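Local coordinates for protein cytochrome P450 monooxygenase (PDB 6KBH) that probably acts as a self-sufficient monooxygenase, uniting a heme-binding cytochrome P450 domain with FMN and [2Fe-2S] reductase modules in a single chain, at residues K85-G90 with W332-T337; G74-T79 with E346-A351; A56-S61 with L354-S359. One frame throughout, in Å; residues are numbered along the deposited sequence.

Contact 1: K85-G90 with W332-T337; sequences KAVFRG and WRRLVT. With HEM (protoporphyrin IX containing Fe), chain C.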
loop_
_atom_site.group_PDB
_atom_site.type_symbol
_atom_site.label_atom_id
_atom_site.label_comp_id
_atom_site.label_asym_id
_atom_site.label_seq_id
_atom_site.Cartn_x
_atom_site.Cartn_y
_atom_site.Cartn_z
ATOM N N LYS A 85 -6.892 17.303 1.700
ATOM C CA LYS A 85 -6.956 16.456 0.517
ATOM C C LYS A 85 -7.559 17.221 -0.653
ATOM O O LYS A 85 -7.100 17.093 -1.796
ATOM C CB LYS A 85 -7.763 15.186 0.799
ATOM C CG LYS A 85 -7.826 14.242 -0.397
ATOM C CD LYS A 85 -8.957 13.229 -0.303
ATOM C CE LYS A 85 -8.541 11.998 0.482
ATOM N NZ LYS A 85 -9.478 10.860 0.267
ATOM N N ALA A 86 -8.581 18.034 -0.382
ATOM C CA ALA A 86 -9.200 18.827 -1.437
ATOM C C ALA A 86 -8.239 19.865 -2.000
ATOM O O ALA A 86 -8.318 20.201 -3.186
ATOM C CB ALA A 86 -10.465 19.504 -0.913
ATOM N N VAL A 87 -7.333 20.389 -1.172
ATOM C CA VAL A 87 -6.349 21.336 -1.682
ATOM C C VAL A 87 -5.370 20.634 -2.611
ATOM O O VAL A 87 -4.968 21.183 -3.644
ATOM C CB VAL A 87 -5.626 22.038 -0.516
ATOM C CG1 VAL A 87 -4.512 22.926 -1.039
ATOM C CG2 VAL A 87 -6.614 22.851 0.294
ATOM N N PHE A 88 -4.992 19.400 -2.272
ATOM C CA PHE A 88 -4.042 18.659 -3.096
ATOM C C PHE A 88 -4.610 18.358 -4.479
ATOM O O PHE A 88 -3.886 18.419 -5.479
ATOM C CB PHE A 88 -3.635 17.366 -2.390
ATOM C CG PHE A 88 -2.489 17.533 -1.434
ATOM C CD1 PHE A 88 -1.246 17.954 -1.889
ATOM C CD2 PHE A 88 -2.645 17.259 -0.087
ATOM C CE1 PHE A 88 -0.185 18.105 -1.016
ATOM C CE2 PHE A 88 -1.588 17.414 0.795
ATOM C CZ PHE A 88 -0.357 17.836 0.330
ATOM N N ARG A 89 -5.904 18.036 -4.561
ATOM C CA ARG A 89 -6.478 17.632 -5.841
ATOM C C ARG A 89 -6.707 18.815 -6.775
ATOM O O ARG A 89 -6.518 18.684 -7.991
ATOM C CB ARG A 89 -7.789 16.874 -5.617
ATOM C CG ARG A 89 -8.818 17.047 -6.724
ATOM C CD ARG A 89 -10.020 16.140 -6.500
ATOM N NE ARG A 89 -10.835 16.609 -5.383
ATOM C CZ ARG A 89 -11.016 15.934 -4.253
ATOM N NH1 ARG A 89 -10.449 14.745 -4.096
ATOM N NH2 ARG A 89 -11.768 16.440 -3.280
ATOM N N GLY A 90 -7.103 19.969 -6.242
ATOM C CA GLY A 90 -7.319 21.139 -7.071
ATOM C C GLY A 90 -6.022 21.841 -7.411
ATOM O O GLY A 90 -5.753 22.934 -6.902
ATOM N N TRP A 332 2.375 21.085 4.682
ATOM C CA TRP A 332 2.833 21.378 3.334
ATOM C C TRP A 332 2.181 22.678 2.886
ATOM O O TRP A 332 1.394 23.282 3.622
ATOM C CB TRP A 332 2.530 20.218 2.377
ATOM C CG TRP A 332 3.471 20.150 1.216
ATOM C CD1 TRP A 332 3.149 20.236 -0.107
ATOM C CD2 TRP A 332 4.895 19.994 1.274
ATOM N NE1 TRP A 332 4.281 20.137 -0.876
ATOM C CE2 TRP A 332 5.367 19.989 -0.053
ATOM C CE3 TRP A 332 5.815 19.858 2.319
ATOM C CZ2 TRP A 332 6.720 19.852 -0.364
ATOM C CZ3 TRP A 332 7.160 19.723 2.008
ATOM C CH2 TRP A 332 7.598 19.720 0.678
ATOM N N ARG A 333 2.512 23.122 1.675
ATOM C CA ARG A 333 2.194 24.483 1.273
ATOM C C ARG A 333 1.661 24.533 -0.149
ATOM O O ARG A 333 2.144 23.819 -1.033
ATOM C CB ARG A 333 3.426 25.391 1.406
ATOM C CG ARG A 333 3.907 25.523 2.843
ATOM C CD ARG A 333 5.108 26.430 2.961
ATOM N NE ARG A 333 6.297 25.873 2.337
ATOM C CZ ARG A 333 7.398 26.573 2.099
ATOM N NH1 ARG A 333 7.446 27.858 2.431
ATOM N NH2 ARG A 333 8.442 25.994 1.526
ATOM N N ARG A 334 0.665 25.393 -0.356
ATOM C CA ARG A 334 0.100 25.662 -1.668
ATOM C C ARG A 334 -0.174 27.154 -1.787
ATOM O O ARG A 334 -0.387 27.844 -0.787
ATOM C CB ARG A 334 -1.190 24.861 -1.908
ATOM C CG ARG A 334 -0.960 23.378 -2.179
ATOM C CD ARG A 334 -0.319 23.159 -3.542
ATOM N NE ARG A 334 -0.173 21.743 -3.864
ATOM C CZ ARG A 334 0.912 21.022 -3.596
ATOM N NH1 ARG A 334 1.953 21.577 -2.994
ATOM N NH2 ARG A 334 0.954 19.740 -3.928
ATOM N N LEU A 335 -0.158 27.647 -3.021
ATOM C CA LEU A 335 -0.392 29.056 -3.316
ATOM C C LEU A 335 -1.746 29.191 -3.998
ATOM O O LEU A 335 -1.948 28.660 -5.095
ATOM C CB LEU A 335 0.720 29.618 -4.203
ATOM C CG LEU A 335 0.532 31.023 -4.781
ATOM C CD1 LEU A 335 0.425 32.059 -3.672
ATOM C CD2 LEU A 335 1.674 31.362 -5.728
ATOM N N VAL A 336 -2.674 29.894 -3.344
ATOM C CA VAL A 336 -4.007 30.074 -3.905
ATOM C C VAL A 336 -3.918 30.968 -5.133
ATOM O O VAL A 336 -3.284 32.030 -5.103
ATOM C CB VAL A 336 -4.960 30.658 -2.852
ATOM C CG1 VAL A 336 -6.376 30.708 -3.392
ATOM C CG2 VAL A 336 -4.903 29.840 -1.572
ATOM N N THR A 337 -4.549 30.538 -6.227
ATOM C CA THR A 337 -4.446 31.237 -7.503
ATOM C C THR A 337 -5.671 32.079 -7.836
ATOM O O THR A 337 -5.610 32.885 -8.770
ATOM C CB THR A 337 -4.204 30.235 -8.640
ATOM O OG1 THR A 337 -5.399 29.480 -8.875
ATOM C CG2 THR A 337 -3.073 29.280 -8.284
HETATM C CHA HEM C . 6.821 15.192 -3.558
HETATM C CHB HEM C . 6.657 13.566 1.214
HETATM C CHC HEM C . 10.643 10.215 0.267
HETATM C CHD HEM C . 10.773 11.849 -4.458
HETATM C C1A HEM C . 6.619 14.855 -2.148
HETATM C C2A HEM C . 5.538 15.646 -1.550
HETATM C C3A HEM C . 5.488 15.194 -0.229
HETATM C C4A HEM C . 6.558 14.165 -0.149
HETATM C CMA HEM C . 4.560 15.661 0.849
HETATM C CAA HEM C . 4.660 16.680 -2.187
HETATM C CBA HEM C . 3.265 16.221 -2.479
HETATM C CGA HEM C . 2.372 17.075 -3.314
HETATM O O1A HEM C . 2.838 18.243 -3.374
HETATM O O2A HEM C . 1.396 16.390 -3.726
HETATM C C1B HEM C . 7.705 12.520 1.434
HETATM C C2B HEM C . 7.951 11.787 2.760
HETATM C C3B HEM C . 9.197 10.738 2.454
HETATM C C4B HEM C . 9.561 10.960 0.999
HETATM C CMB HEM C . 7.223 11.988 4.045
HETATM C CAB HEM C . 9.848 9.788 3.400
HETATM C CBB HEM C . 8.977 8.852 4.164
HETATM C C1C HEM C . 10.809 10.593 -1.166
HETATM C C2C HEM C . 11.875 9.818 -1.744
HETATM C C3C HEM C . 11.935 10.253 -3.049
HETATM C C4C HEM C . 10.883 11.254 -3.128
HETATM C CMC HEM C . 12.719 8.777 -1.084
HETATM C CAC HEM C . 12.864 9.760 -4.116
HETATM C CBC HEM C . 13.984 10.609 -4.598
HETATM C C1D HEM C . 9.695 12.845 -4.430
HETATM C C2D HEM C . 9.506 13.513 -5.760
HETATM C C3D HEM C . 8.266 14.566 -5.485
HETATM C C4D HEM C . 7.929 14.342 -4.039
HETATM C CMD HEM C . 10.275 13.262 -7.010
HETATM C CAD HEM C . 7.638 15.495 -6.462
HETATM C CBD HEM C . 6.670 14.871 -7.414
HETATM C CGD HEM C . 5.720 15.779 -8.105
HETATM O O1D HEM C . 5.688 16.861 -7.471
HETATM O O2D HEM C . 5.213 15.214 -9.107
HETATM N NA HEM C . 7.265 13.941 -1.308
HETATM N NB HEM C . 8.612 11.982 0.363
HETATM N NC HEM C . 10.180 11.488 -2.001
HETATM N ND HEM C . 8.745 13.246 -3.296
HETATM FE FE HEM C . 8.781 12.709 -1.393
#
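The ring of Phe88, on helix 85-89, meets Arg334 and Trp332 of strand 332-336 beside a heme propionate. Helix and strand cross at 58°, their axes 9.8 Å apart at closest approach, and side chains alone join them. Phe88 CD1 lies 3.5 Å from Arg334 NH2, which sits at the edge of the ring and near its plane. The phenyl and guanidinium planes are almost perpendicular, with Phe88 CE1 over one face of the guanidinium group. Phe88 CE1 reaches Trp332 CD1 at 4.1 Å. One residue earlier in the helix, Val87 CG1, turned anti to its own backbone N (chi1 175°), lies 3.8 Å from Arg334 CG and packs on the aliphatic part of the arginine.

This buried side contrasts with the remainder of helix 85-89: Lys85, Ala86 and Arg89 do not touch the strand segment and are partly exposed, Arg89 being bonded instead through NH1 to Asp707 O.

The chain of Arg334 bends at chi2 (-70°), bringing its end back alongside the strand. Arg334 NH1 donates to Arg333 O at 3.0 Å, fixing one corner of the guanidinium on the backbone of its own strand. Arg334 NH2 points almost straight at propionate oxygen HEM O1A, modelled 2.5 Å away, a value too short to be read as a measure of strength. Trp332 NE1 lies 3.5 Å from the same HEM O1A, and one face of its indole carries the heme methyl CMA. His133, Arg137 and His391 also hydrogen-bond the heme. Arg334 thus probably balances the propionate charge, while its anchor on Arg333 O and the flanking Phe88 and Trp332 rings limit the positions from which it can do so.

Contact 2: G74-T79 with E346-A351; sequences GYWVVT and EVPAGA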
loop_
_atom_site.group_PDB
_atom_site.type_symbol
_atom_site.label_atom_id
_atom_site.label_comp_id
_atom_site.label_asym_id
_atom_site.label_seq_id
_atom_site.Cartn_x
_atom_site.Cartn_y
_atom_site.Cartn_z
ATOM N N GLY A 74 2.881 33.839 7.795
ATOM C CA GLY A 74 2.092 34.600 6.850
ATOM C C GLY A 74 0.966 33.867 6.150
ATOM O O GLY A 74 0.402 34.415 5.197
ATOM N N TYR A 75 0.607 32.662 6.585
ATOM C CA TYR A 75 -0.271 31.802 5.807
ATOM C C TYR A 75 -1.622 31.605 6.477
ATOM O O TYR A 75 -1.806 31.860 7.670
ATOM C CB TYR A 75 0.341 30.413 5.576
ATOM C CG TYR A 75 1.641 30.343 4.799
ATOM C CD1 TYR A 75 2.432 31.469 4.582
ATOM C CD2 TYR A 75 2.074 29.135 4.278
ATOM C CE1 TYR A 75 3.617 31.384 3.873
ATOM C CE2 TYR A 75 3.245 29.044 3.568
ATOM C CZ TYR A 75 4.017 30.166 3.367
ATOM O OH TYR A 75 5.187 30.058 2.656
ATOM N N TRP A 76 -2.562 31.116 5.677
ATOM C CA TRP A 76 -3.802 30.537 6.169
ATOM C C TRP A 76 -3.571 29.061 6.464
ATOM O O TRP A 76 -2.894 28.367 5.702
ATOM C CB TRP A 76 -4.912 30.712 5.131
ATOM C CG TRP A 76 -5.112 32.142 4.744
ATOM C CD1 TRP A 76 -4.274 32.915 3.987
ATOM C CD2 TRP A 76 -6.216 32.977 5.098
ATOM N NE1 TRP A 76 -4.790 34.180 3.852
ATOM C CE2 TRP A 76 -5.982 34.245 4.524
ATOM C CE3 TRP A 76 -7.379 32.779 5.848
ATOM C CZ2 TRP A 76 -6.871 35.307 4.674
ATOM C CZ3 TRP A 76 -8.261 33.835 5.996
ATOM C CH2 TRP A 76 -8.002 35.084 5.411
ATOM N N VAL A 77 -4.122 28.588 7.578
ATOM C CA VAL A 77 -3.870 27.241 8.077
ATOM C C VAL A 77 -5.101 26.384 7.824
ATOM O O VAL A 77 -6.229 26.802 8.115
ATOM C CB VAL A 77 -3.509 27.252 9.571
ATOM C CG1 VAL A 77 -3.094 25.864 10.031
ATOM C CG2 VAL A 77 -2.407 28.254 9.837
ATOM N N VAL A 78 -4.881 25.186 7.284
ATOM C CA VAL A 78 -5.943 24.247 6.944
ATOM C C VAL A 78 -5.679 22.950 7.689
ATOM O O VAL A 78 -4.575 22.400 7.629
ATOM C CB VAL A 78 -6.033 24.013 5.428
ATOM C CG1 VAL A 78 -7.167 23.047 5.104
ATOM C CG2 VAL A 78 -6.237 25.337 4.715
ATOM N N THR A 79 -6.702 22.459 8.375
ATOM C CA THR A 79 -6.501 21.558 9.490
ATOM C C THR A 79 -7.176 20.200 9.331
ATOM O O THR A 79 -6.600 19.207 9.783
ATOM C CB THR A 79 -6.964 22.269 10.771
ATOM O OG1 THR A 79 -5.940 23.185 11.192
ATOM C CG2 THR A 79 -7.271 21.327 11.884
ATOM N N GLU A 346 -13.456 32.750 3.547
ATOM C CA GLU A 346 -13.017 33.312 2.277
ATOM C C GLU A 346 -11.498 33.429 2.252
ATOM O O GLU A 346 -10.888 33.945 3.193
ATOM C CB GLU A 346 -13.656 34.679 2.045
ATOM C CG GLU A 346 -15.171 34.680 2.123
ATOM C CD GLU A 346 -15.792 35.714 1.210
ATOM O OE1 GLU A 346 -15.086 36.202 0.301
ATOM O OE2 GLU A 346 -16.983 36.041 1.403
ATOM N N VAL A 347 -10.890 32.947 1.174
ATOM C CA VAL A 347 -9.445 32.954 0.998
ATOM C C VAL A 347 -9.142 33.679 -0.307
ATOM O O VAL A 347 -9.685 33.307 -1.348
ATOM C CB VAL A 347 -8.850 31.534 0.970
ATOM C CG1 VAL A 347 -7.335 31.591 0.936
ATOM C CG2 VAL A 347 -9.329 30.737 2.176
ATOM N N PRO A 348 -8.294 34.701 -0.304
ATOM C CA PRO A 348 -8.070 35.491 -1.516
ATOM C C PRO A 348 -6.979 34.914 -2.410
ATOM O O PRO A 348 -6.180 34.067 -2.008
ATOM C CB PRO A 348 -7.643 36.853 -0.955
ATOM C CG PRO A 348 -6.918 36.499 0.298
ATOM C CD PRO A 348 -7.602 35.276 0.863
ATOM N N ALA A 349 -6.967 35.399 -3.648
ATOM C CA ALA A 349 -5.908 35.040 -4.578
ATOM C C ALA A 349 -4.578 35.597 -4.090
ATOM O O ALA A 349 -4.492 36.743 -3.640
ATOM C CB ALA A 349 -6.221 35.569 -5.976
ATOM N N GLY A 350 -3.535 34.775 -4.181
ATOM C CA GLY A 350 -2.243 35.114 -3.636
ATOM C C GLY A 350 -2.003 34.604 -2.231
ATOM O O GLY A 350 -0.851 34.573 -1.787
ATOM N N ALA A 351 -3.058 34.207 -1.523
ATOM C CA ALA A 351 -2.897 33.642 -0.192
ATOM C C ALA A 351 -2.066 32.366 -0.253
ATOM O O ALA A 351 -2.138 31.595 -1.212
ATOM C CB ALA A 351 -4.259 33.347 0.434
#
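Strand 76-78 faces the end of strand 345-347 and the type II turn Pro348 to Ala351, with no hydrogen bond between the two segments; within the turn, Ala351 N bonds to Pro348 O at 3.2 Å, and Gly350 takes the positive phi (94°) usual for the third residue of such a turn. From the first segment a single large side chain, Trp76, carries the contact. Its bond to CB leads toward the turn, and with CG anti to the carbonyl carbon (chi1 -56°) the indole reaches across to four residues.

Each part of the indole has its own neighbour. On the pyrrole side, Ala351 CB comes within 3.6 Å of Trp76 NE1 and is equally near CD1, approaching at a slant to the ring plane. Val347 CG1 lies over one face, more loosely, 4.4 Å from Trp76 CG. The benzo ring meets Pro348, whose CD is 3.9 Å from Trp76 CZ2, the two side chains running obliquely past one another. At the far corner, Glu346 O stands 3.8 Å from Trp76 CH2 and is just as close to CZ3; here the backbone carbonyl makes the contact, while the CB of Glu346 points away from Trp76. The indole thus spans from the buried Val347 and Ala351 to the exposed Glu346.

The ring of Tyr69 also meets the indole, the planes about 60° apart, and Ser30, Pro31 and Thr32 of the N-terminal region touch it too. The backbone of Trp76 pairs with Lys352 and Leu354 of strand 352-355, which directly follows the turn, while Val347 and Ala351 rest on Val336 of strand 332-336. Trp76 therefore links the small hairpin of strands 340-342 and 345-347 to strand 76-78, which lies between 67-69 and 352-355 in the five-stranded sheet.

Contact 3: A56-S61 with L354-S359; sequences ASLRWS and LIVNSS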
loop_
_atom_site.group_PDB
_atom_site.type_symbol
_atom_site.label_atom_id
_atom_site.label_comp_id
_atom_site.label_asym_id
_atom_site.label_seq_id
_atom_site.Cartn_x
_atom_site.Cartn_y
_atom_site.Cartn_z
ATOM N N ALA A 56 -1.804 17.138 18.027
ATOM C CA ALA A 56 -2.550 17.520 19.221
ATOM C C ALA A 56 -2.674 19.032 19.348
ATOM O O ALA A 56 -3.696 19.531 19.833
ATOM C CB ALA A 56 -1.880 16.939 20.466
ATOM N N SER A 57 -1.657 19.774 18.909
ATOM C CA SER A 57 -1.662 21.224 19.065
ATOM C C SER A 57 -2.757 21.903 18.252
ATOM O O SER A 57 -3.069 23.067 18.516
ATOM C CB SER A 57 -0.301 21.802 18.676
ATOM O OG SER A 57 -0.229 22.052 17.286
ATOM N N LEU A 58 -3.344 21.217 17.270
ATOM C CA LEU A 58 -4.423 21.789 16.474
ATOM C C LEU A 58 -5.712 20.981 16.586
ATOM O O LEU A 58 -6.587 21.097 15.723
ATOM C CB LEU A 58 -4.013 21.928 15.007
ATOM C CG LEU A 58 -2.831 22.854 14.708
ATOM C CD1 LEU A 58 -1.627 22.041 14.276
ATOM C CD2 LEU A 58 -3.192 23.876 13.645
ATOM N N ARG A 59 -5.837 20.156 17.629
ATOM C CA ARG A 59 -7.120 19.531 17.935
ATOM C C ARG A 59 -8.232 20.572 18.014
ATOM O O ARG A 59 -9.348 20.339 17.534
ATOM C CB ARG A 59 -7.017 18.754 19.248
ATOM C CG ARG A 59 -8.275 18.003 19.648
ATOM C CD ARG A 59 -8.369 16.655 18.951
ATOM N NE ARG A 59 -9.444 15.829 19.496
ATOM C CZ ARG A 59 -10.701 15.863 19.063
ATOM N NH1 ARG A 59 -11.037 16.685 18.079
ATOM N NH2 ARG A 59 -11.620 15.077 19.610
ATOM N N TRP A 60 -7.940 21.735 18.611
ATOM C CA TRP A 60 -8.936 22.798 18.705
ATOM C C TRP A 60 -9.360 23.292 17.328
ATOM O O TRP A 60 -10.499 23.738 17.152
ATOM C CB TRP A 60 -8.393 23.961 19.541
ATOM C CG TRP A 60 -7.249 24.681 18.888
ATOM C CD1 TRP A 60 -5.919 24.408 19.031
ATOM C CD2 TRP A 60 -7.336 25.780 17.970
ATOM N NE1 TRP A 60 -5.173 25.270 18.263
ATOM C CE2 TRP A 60 -6.019 26.120 17.601
ATOM C CE3 TRP A 60 -8.399 26.506 17.424
ATOM C CZ2 TRP A 60 -5.736 27.159 16.717
ATOM C CZ3 TRP A 60 -8.115 27.536 16.542
ATOM C CH2 TRP A 60 -6.795 27.851 16.198
ATOM N N SER A 61 -8.465 23.219 16.341
ATOM C CA SER A 61 -8.813 23.683 15.003
ATOM C C SER A 61 -9.660 22.655 14.252
ATOM O O SER A 61 -10.578 23.025 13.513
ATOM C CB SER A 61 -7.544 24.024 14.220
ATOM O OG SER A 61 -7.854 24.707 13.017
ATOM N N LEU A 354 -0.996 26.762 4.500
ATOM C CA LEU A 354 -0.285 25.774 5.305
ATOM C C LEU A 354 -1.266 24.642 5.585
ATOM O O LEU A 354 -2.117 24.753 6.473
ATOM C CB LEU A 354 0.246 26.376 6.598
ATOM C CG LEU A 354 1.189 25.416 7.322
ATOM C CD1 LEU A 354 2.425 25.173 6.472
ATOM C CD2 LEU A 354 1.574 25.935 8.695
ATOM N N ILE A 355 -1.150 23.557 4.827
ATOM C CA ILE A 355 -2.063 22.427 4.934
ATOM C C ILE A 355 -1.395 21.374 5.814
ATOM O O ILE A 355 -0.397 20.756 5.431
ATOM C CB ILE A 355 -2.455 21.892 3.550
ATOM C CG1 ILE A 355 -1.232 21.491 2.718
ATOM C CG2 ILE A 355 -3.235 22.961 2.794
ATOM C CD1 ILE A 355 -1.535 21.274 1.247
ATOM N N VAL A 356 -1.938 21.175 7.013
ATOM C CA VAL A 356 -1.248 20.422 8.061
ATOM C C VAL A 356 -1.564 18.947 7.837
ATOM O O VAL A 356 -2.580 18.424 8.305
ATOM C CB VAL A 356 -1.637 20.900 9.459
ATOM C CG1 VAL A 356 -0.789 20.208 10.510
ATOM C CG2 VAL A 356 -1.485 22.413 9.562
ATOM N N ASN A 357 -0.671 18.270 7.103
ATOM C CA ASN A 357 -0.789 16.828 6.909
ATOM C C ASN A 357 -0.870 16.099 8.242
ATOM O O ASN A 357 -1.616 15.121 8.385
ATOM C CB ASN A 357 0.407 16.299 6.109
ATOM C CG ASN A 357 0.677 17.100 4.851
ATOM O OD1 ASN A 357 1.109 18.251 4.915
ATOM N ND2 ASN A 357 0.457 16.479 3.696
ATOM N N SER A 358 -0.094 16.558 9.227
ATOM C CA SER A 358 -0.073 15.889 10.523
ATOM C C SER A 358 -1.428 15.981 11.210
ATOM O O SER A 358 -1.868 15.027 11.861
ATOM C CB SER A 358 1.019 16.493 11.406
ATOM O OG SER A 358 1.197 15.724 12.582
ATOM N N SER A 359 -2.102 17.123 11.081
ATOM C CA SER A 359 -3.443 17.241 11.641
ATOM C C SER A 359 -4.436 16.403 10.849
ATOM O O SER A 359 -5.301 15.742 11.432
ATOM C CB SER A 359 -3.875 18.706 11.671
ATOM O OG SER A 359 -5.235 18.827 12.042
#
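Both segments change course where they meet: Leu58 occupies the N-cap position of the helix that starts at Arg59, and Val356 that of helix 357-360, at the end of strand 352-355. The closest pair of CA atoms is Leu58 and Ser359, 6.7 Å apart, and no hydrogen bond passes between the segments.

Leu58 makes the contact by itself from its side. A chi1 of -62° swings the branched end of its side chain toward the other segment, where CD1 lies 4.3 Å from Val356 CG1. Nearer the backbone, Leu58 CB passes Ser359 OG at 4.5 Å, beside the first turn of the short helix. That hydroxyl is engaged elsewhere, bonded to Arg62 NH1 and Thr79 O, so it presents a tethered polar group next to the leucine. Tyr50 and Thr79 also touch Leu58 and help to bury it.

The contact places the helix that precedes strands 67-69 and 76-78, probably corresponding to helix A of cytochromes P450, against the end of the sheet strand that runs into helix 357-360, as expected for the N-terminal beta-rich side of the P450 fold.

In the fold
From the N terminus the chain passes 56-61, 74-79 and 85-90, and after a largely helical excursion returns through 332-337, 346-351 and 354-359. The partners are met in reverse order, so the loops nest without crossing: contact 1 lies inside contact 2, which lies inside contact 3, closing 241, 266 and 292 residues. One five-stranded sheet relates all three, with strand 352-355 between strands 76-78 and 332-336. Val336 pairs with Gly350 and Ala351, Trp332 with Ile355. Together the contacts tie the N-terminal helices, the turn between strands 345-347 and 352-355 and the heme-facing helix 81-89 to this sheet, with contact 1 at the heme.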